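Tubulin binding cofactor C (Leishmania major, PDB 5AJ8) is a chaperone of the TBCC family, probably acting in tubulin folding, and is represented here by its C-terminal domain. Local coordinates at residues Gly14-Gly18 with Thr19-Ile23. The protein carries 1 engineered substitution. Residues are numbered along the deposited sequence; the frame is centred on the assembly and turned at random.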
loop_
_atom_site.group_PDB
_atom_site.type_symbol
_atom_site.label_atom_id
_atom_site.label_comp_id
_atom_site.label_asym_id
_atom_site.label_seq_id
_atom_site.Cartn_x
_atom_site.Cartn_y
_atom_site.Cartn_z
ATOM N N GLY A 14 -9.609 -9.680 3.906
ATOM C CA GLY A 14 -9.507 -10.875 3.075
ATOM C C GLY A 14 -9.785 -12.156 3.852
ATOM O O GLY A 14 -10.101 -12.112 5.053
ATOM N N PRO A 15 -9.674 -13.312 3.178
ATOM C CA PRO A 15 -9.369 -13.464 1.764
ATOM C C PRO A 15 -10.520 -13.034 0.881
ATOM O O PRO A 15 -11.670 -13.070 1.291
ATOM C CB PRO A 15 -9.110 -14.973 1.613
ATOM C CG PRO A 15 -9.785 -15.596 2.767
ATOM C CD PRO A 15 -9.639 -14.601 3.882
ATOM N N SER A 16 -10.172 -12.622 -0.324
ATOM C CA SER A 16 -11.099 -12.079 -1.281
ATOM C C SER A 16 -10.463 -12.124 -2.670
ATOM O O SER A 16 -9.273 -11.874 -2.808
ATOM C CB SER A 16 -11.409 -10.636 -0.896
ATOM O OG SER A 16 -12.325 -10.061 -1.796
ATOM N N THR A 17 -11.258 -12.437 -3.688
ATOM C CA THR A 17 -10.775 -12.552 -5.060
ATOM C C THR A 17 -11.678 -11.773 -6.009
ATOM O O THR A 17 -12.891 -11.920 -5.958
ATOM C CB THR A 17 -10.716 -14.038 -5.512
ATOM O OG1 THR A 17 -9.712 -14.730 -4.761
ATOM C CG2 THR A 17 -10.373 -14.165 -6.997
ATOM N N GLY A 18 -11.088 -10.952 -6.868
ATOM C CA GLY A 18 -11.811 -10.348 -7.979
ATOM C C GLY A 18 -12.670 -9.133 -7.679
ATOM O O GLY A 18 -13.381 -8.676 -8.569
ATOM N N THR A 19 -12.622 -8.624 -6.442
ATOM C CA THR A 19 -13.434 -7.490 -5.981
ATOM C C THR A 19 -12.488 -6.433 -5.409
ATOM O O THR A 19 -11.716 -6.724 -4.483
ATOM C CB THR A 19 -14.409 -7.878 -4.835
ATOM O OG1 THR A 19 -15.232 -8.972 -5.234
ATOM C CG2 THR A 19 -15.331 -6.707 -4.447
ATOM N N ASP A 20 -12.565 -5.210 -5.933
ATOM C CA ASP A 20 -11.791 -4.113 -5.397
ATOM C C ASP A 20 -12.100 -3.868 -3.917
ATOM O O ASP A 20 -13.256 -3.924 -3.510
ATOM C CB ASP A 20 -11.978 -2.860 -6.248
ATOM C CG ASP A 20 -11.330 -2.999 -7.646
ATOM O OD1 ASP A 20 -10.773 -4.100 -7.965
ATOM O OD2 ASP A 20 -11.372 -2.010 -8.419
ATOM N N LEU A 21 -11.059 -3.670 -3.106
ATOM C CA LEU A 21 -11.215 -3.478 -1.643
ATOM C C LEU A 21 -10.920 -2.031 -1.224
ATOM O O LEU A 21 -10.024 -1.389 -1.786
ATOM C CB LEU A 21 -10.300 -4.419 -0.870
ATOM C CG LEU A 21 -10.439 -5.912 -1.166
ATOM C CD1 LEU A 21 -9.499 -6.661 -0.235
ATOM C CD2 LEU A 21 -11.877 -6.383 -0.985
ATOM N N PHE A 22 -11.678 -1.540 -0.247
ATOM C CA PHE A 22 -11.539 -0.183 0.266
ATOM C C PHE A 22 -11.248 -0.257 1.769
ATOM O O PHE A 22 -12.114 -0.572 2.562
ATOM C CB PHE A 22 -12.789 0.635 -0.052
ATOM C CG PHE A 22 -13.049 0.763 -1.539
ATOM C CD1 PHE A 22 -12.253 1.576 -2.318
ATOM C CD2 PHE A 22 -14.055 0.041 -2.158
ATOM C CE1 PHE A 22 -12.464 1.693 -3.677
ATOM C CE2 PHE A 22 -14.272 0.136 -3.544
ATOM C CZ PHE A 22 -13.478 0.970 -4.299
ATOM N N ILE A 23 -9.997 -0.019 2.137
ATOM C CA ILE A 23 -9.523 -0.193 3.510
ATOM C C ILE A 23 -9.488 1.177 4.170
ATOM O O ILE A 23 -8.721 2.047 3.754
ATOM C CB ILE A 23 -8.141 -0.866 3.501
ATOM C CG1 ILE A 23 -8.356 -2.270 2.850
ATOM C CG2 ILE A 23 -7.512 -0.917 4.903
ATOM C CD1 ILE A 23 -7.240 -3.271 3.004
HETATM O O HOH W 1 -10.772 -9.116 -3.961
#
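Ser16 and Leu21 face each other across a tight corner of the chain, and a water molecule ties the serine to Thr19. The polar link runs through water 1: it lies 2.8 Å from Ser16 OG and donates a hydrogen to the backbone carbonyl Thr19 O at 2.6 Å. The hydroxyl reaches this water because OG stands anti to the backbone N of Ser16 (chi1 -179°). The water therefore joins a side chain on one arm of the corner to a main-chain oxygen on the other.

The direct side-chain contact is a single van der Waals approach, Leu21 CD2 3.8 Å from the hydroxyl oxygen Ser16 OG. The buried Leu21 side chain also touches Cys34 of strand 28-35 and Thr172 of a loop.

At the bend itself, Gly18 has a positive phi (80°), a conformation glycine adopts readily. Thr19 turns its hydroxyl back over the preceding peptide, with OG1 3.5 Å from Gly18 C. Beyond the bend, the carboxylate of Asp20 points to the next corner and accepts a hydrogen bond at OD1 from Ala38 N.

Ser16 and Gly18 pair through their backbones with Ala35, and Leu21 with Ala38 and Tyr40. The segment is thus a corner between two parallel sheets, at the edge strands 11-17 and 21-23 of the first coil in a right-handed beta-helix, the fold of the TBCC domain.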